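Local coordinates for protein probable zinc protease PqqL (Escherichia coli, PDB 6OFS) that is probably a zinc-dependent periplasmic metalloendopeptidase of the M16 family, cutting peptide substrates with the help of a bound zinc ion, at residues A53-H58 with A133-I138. Numbering follows the deposited sequence.
Sequences AHFVEH and AERGVI. With ZN (zinc ion), chain B.
I138 sets three of its side-chain carbons against three rings of the helix that carries the zinc ligands, and so illustrates how a second helix can brace a metal site without, in this structure, touching the metal. Its CG1 sits over the centre of the H58 imidazole, 3.7 Å from the centroid, a CH-pi contact. With CG1 anti to the carbonyl carbon (chi1 -67°), the extended chain carries CD1 onward over one face of F55, 3.6 Å from CG of that ring. The other branch, CG2, meets the edge of the H54 ring, 3.8 Å from CE1. F55 reaches back toward earlier residues of helix 128-144: CB of E134 lies obliquely beside its CE1, and CG of R135 approaches its rim, while L186 and V181 add to its surroundings. Shortening F55 to an alanine would probably leave CD1 of I138 without its aromatic platform and open a gap beside I138, E134 and R135. This close-packed part contrasts with the side where V137, exposed, comes no nearer than 4.5 Å, from its CG1 to ND1 of H58. At the F55 end, the guanidinium of R135 is bonded to D132 and the carbonyls of V178 and V181. The N-to-C directions of the two segments make an angle of 112°, consistent with a contact concentrated on few side chains. H54, E57 and H58 form the inverted HxxEH zinc motif of M16 peptidases, E57 being the predicted proton acceptor. Zinc is held by NE2 of H54 at 2.3 Å and NE2 of H58 at 2.1 Å. On the H58 ring's other nitrogen, ND1 donates to E134 OE1 (2.8 Å), which lies near the ring plane. E134, although predicted to bind zinc, thus acts here from the second shell, its hydrogen bond, together with the zinc bond, helping to fix the rotation of H58 and probably making NE2 a more electron-rich ligand.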
# COMPACT_ATOMS: atom_id res chain seq x y z
N ALA A 53 27.16 -5.16 -36.57
CA ALA A 53 27.16 -5.35 -35.12
C ALA A 53 27.22 -6.84 -34.75
O ALA A 53 28.02 -7.23 -33.88
CB ALA A 53 25.94 -4.70 -34.49
N HIS A 54 26.42 -7.66 -35.47
CA HIS A 54 26.35 -9.11 -35.28
C HIS A 54 27.59 -9.80 -35.85
O HIS A 54 28.08 -10.76 -35.24
CB HIS A 54 25.03 -9.67 -35.85
CG HIS A 54 24.98 -11.17 -35.97
ND1 HIS A 54 25.01 -11.80 -37.20
CD2 HIS A 54 24.89 -12.11 -35.00
CE1 HIS A 54 24.91 -13.09 -36.95
NE2 HIS A 54 24.84 -13.33 -35.64
N PHE A 55 28.12 -9.30 -36.98
CA PHE A 55 29.33 -9.88 -37.56
C PHE A 55 30.47 -9.69 -36.56
O PHE A 55 31.22 -10.63 -36.32
CB PHE A 55 29.67 -9.25 -38.94
CG PHE A 55 30.46 -10.10 -39.92
CD1 PHE A 55 31.69 -10.66 -39.56
CD2 PHE A 55 30.02 -10.27 -41.23
CE1 PHE A 55 32.43 -11.41 -40.47
CE2 PHE A 55 30.77 -11.03 -42.15
CZ PHE A 55 31.97 -11.58 -41.76
N VAL A 56 30.57 -8.49 -35.94
CA VAL A 56 31.57 -8.15 -34.93
C VAL A 56 31.47 -9.13 -33.73
O VAL A 56 32.49 -9.69 -33.33
CB VAL A 56 31.54 -6.64 -34.52
CG1 VAL A 56 32.29 -6.40 -33.20
CG2 VAL A 56 32.11 -5.76 -35.63
N GLU A 57 30.25 -9.38 -33.24
CA GLU A 57 29.97 -10.34 -32.16
C GLU A 57 30.64 -11.70 -32.49
O GLU A 57 31.44 -12.19 -31.69
CB GLU A 57 28.45 -10.47 -31.97
CG GLU A 57 28.00 -11.49 -30.93
CD GLU A 57 26.96 -12.46 -31.45
OE1 GLU A 57 27.31 -13.64 -31.67
OE2 GLU A 57 25.80 -12.04 -31.65
N HIS A 58 30.36 -12.25 -33.69
CA HIS A 58 30.95 -13.51 -34.16
C HIS A 58 32.50 -13.45 -34.22
O HIS A 58 33.16 -14.38 -33.76
CB HIS A 58 30.39 -13.86 -35.55
CG HIS A 58 29.08 -14.58 -35.51
ND1 HIS A 58 28.97 -15.90 -35.95
CD2 HIS A 58 27.87 -14.15 -35.09
CE1 HIS A 58 27.69 -16.22 -35.78
NE2 HIS A 58 27.00 -15.20 -35.26
N ALA A 133 35.68 -16.84 -43.64
CA ALA A 133 35.11 -18.06 -43.09
C ALA A 133 33.80 -17.78 -42.31
O ALA A 133 32.88 -18.61 -42.42
CB ALA A 133 36.11 -18.77 -42.20
N GLU A 134 33.69 -16.62 -41.57
CA GLU A 134 32.48 -16.27 -40.80
C GLU A 134 31.29 -15.91 -41.65
O GLU A 134 30.16 -16.17 -41.24
CB GLU A 134 32.69 -15.13 -39.77
CG GLU A 134 33.12 -15.57 -38.37
CD GLU A 134 32.46 -16.79 -37.76
OE1 GLU A 134 31.28 -16.69 -37.34
OE2 GLU A 134 33.13 -17.84 -37.68
N ARG A 135 31.54 -15.28 -42.83
CA ARG A 135 30.53 -14.91 -43.82
C ARG A 135 29.63 -16.10 -44.07
O ARG A 135 28.40 -15.98 -44.00
CB ARG A 135 31.19 -14.51 -45.14
CG ARG A 135 32.14 -13.35 -45.07
CD ARG A 135 32.47 -12.90 -46.47
NE ARG A 135 33.70 -12.11 -46.54
CZ ARG A 135 33.76 -10.80 -46.33
NH1 ARG A 135 32.66 -10.11 -46.02
NH2 ARG A 135 34.92 -10.17 -46.41
N GLY A 136 30.26 -17.26 -44.30
CA GLY A 136 29.61 -18.54 -44.52
C GLY A 136 28.87 -19.01 -43.29
O GLY A 136 27.69 -19.36 -43.40
N VAL A 137 29.54 -18.98 -42.11
CA VAL A 137 28.96 -19.37 -40.81
C VAL A 137 27.64 -18.62 -40.55
O VAL A 137 26.61 -19.26 -40.35
CB VAL A 137 29.95 -19.23 -39.62
CG1 VAL A 137 29.31 -19.67 -38.30
CG2 VAL A 137 31.24 -20.02 -39.89
N ILE A 138 27.69 -17.28 -40.62
CA ILE A 138 26.54 -16.38 -40.45
C ILE A 138 25.45 -16.67 -41.51
O ILE A 138 24.29 -16.83 -41.13
CB ILE A 138 27.02 -14.88 -40.44
CG1 ILE A 138 27.87 -14.56 -39.19
CG2 ILE A 138 25.87 -13.89 -40.59
CD1 ILE A 138 28.78 -13.27 -39.30
ZN ZN B . 25.00 -15.39 -34.60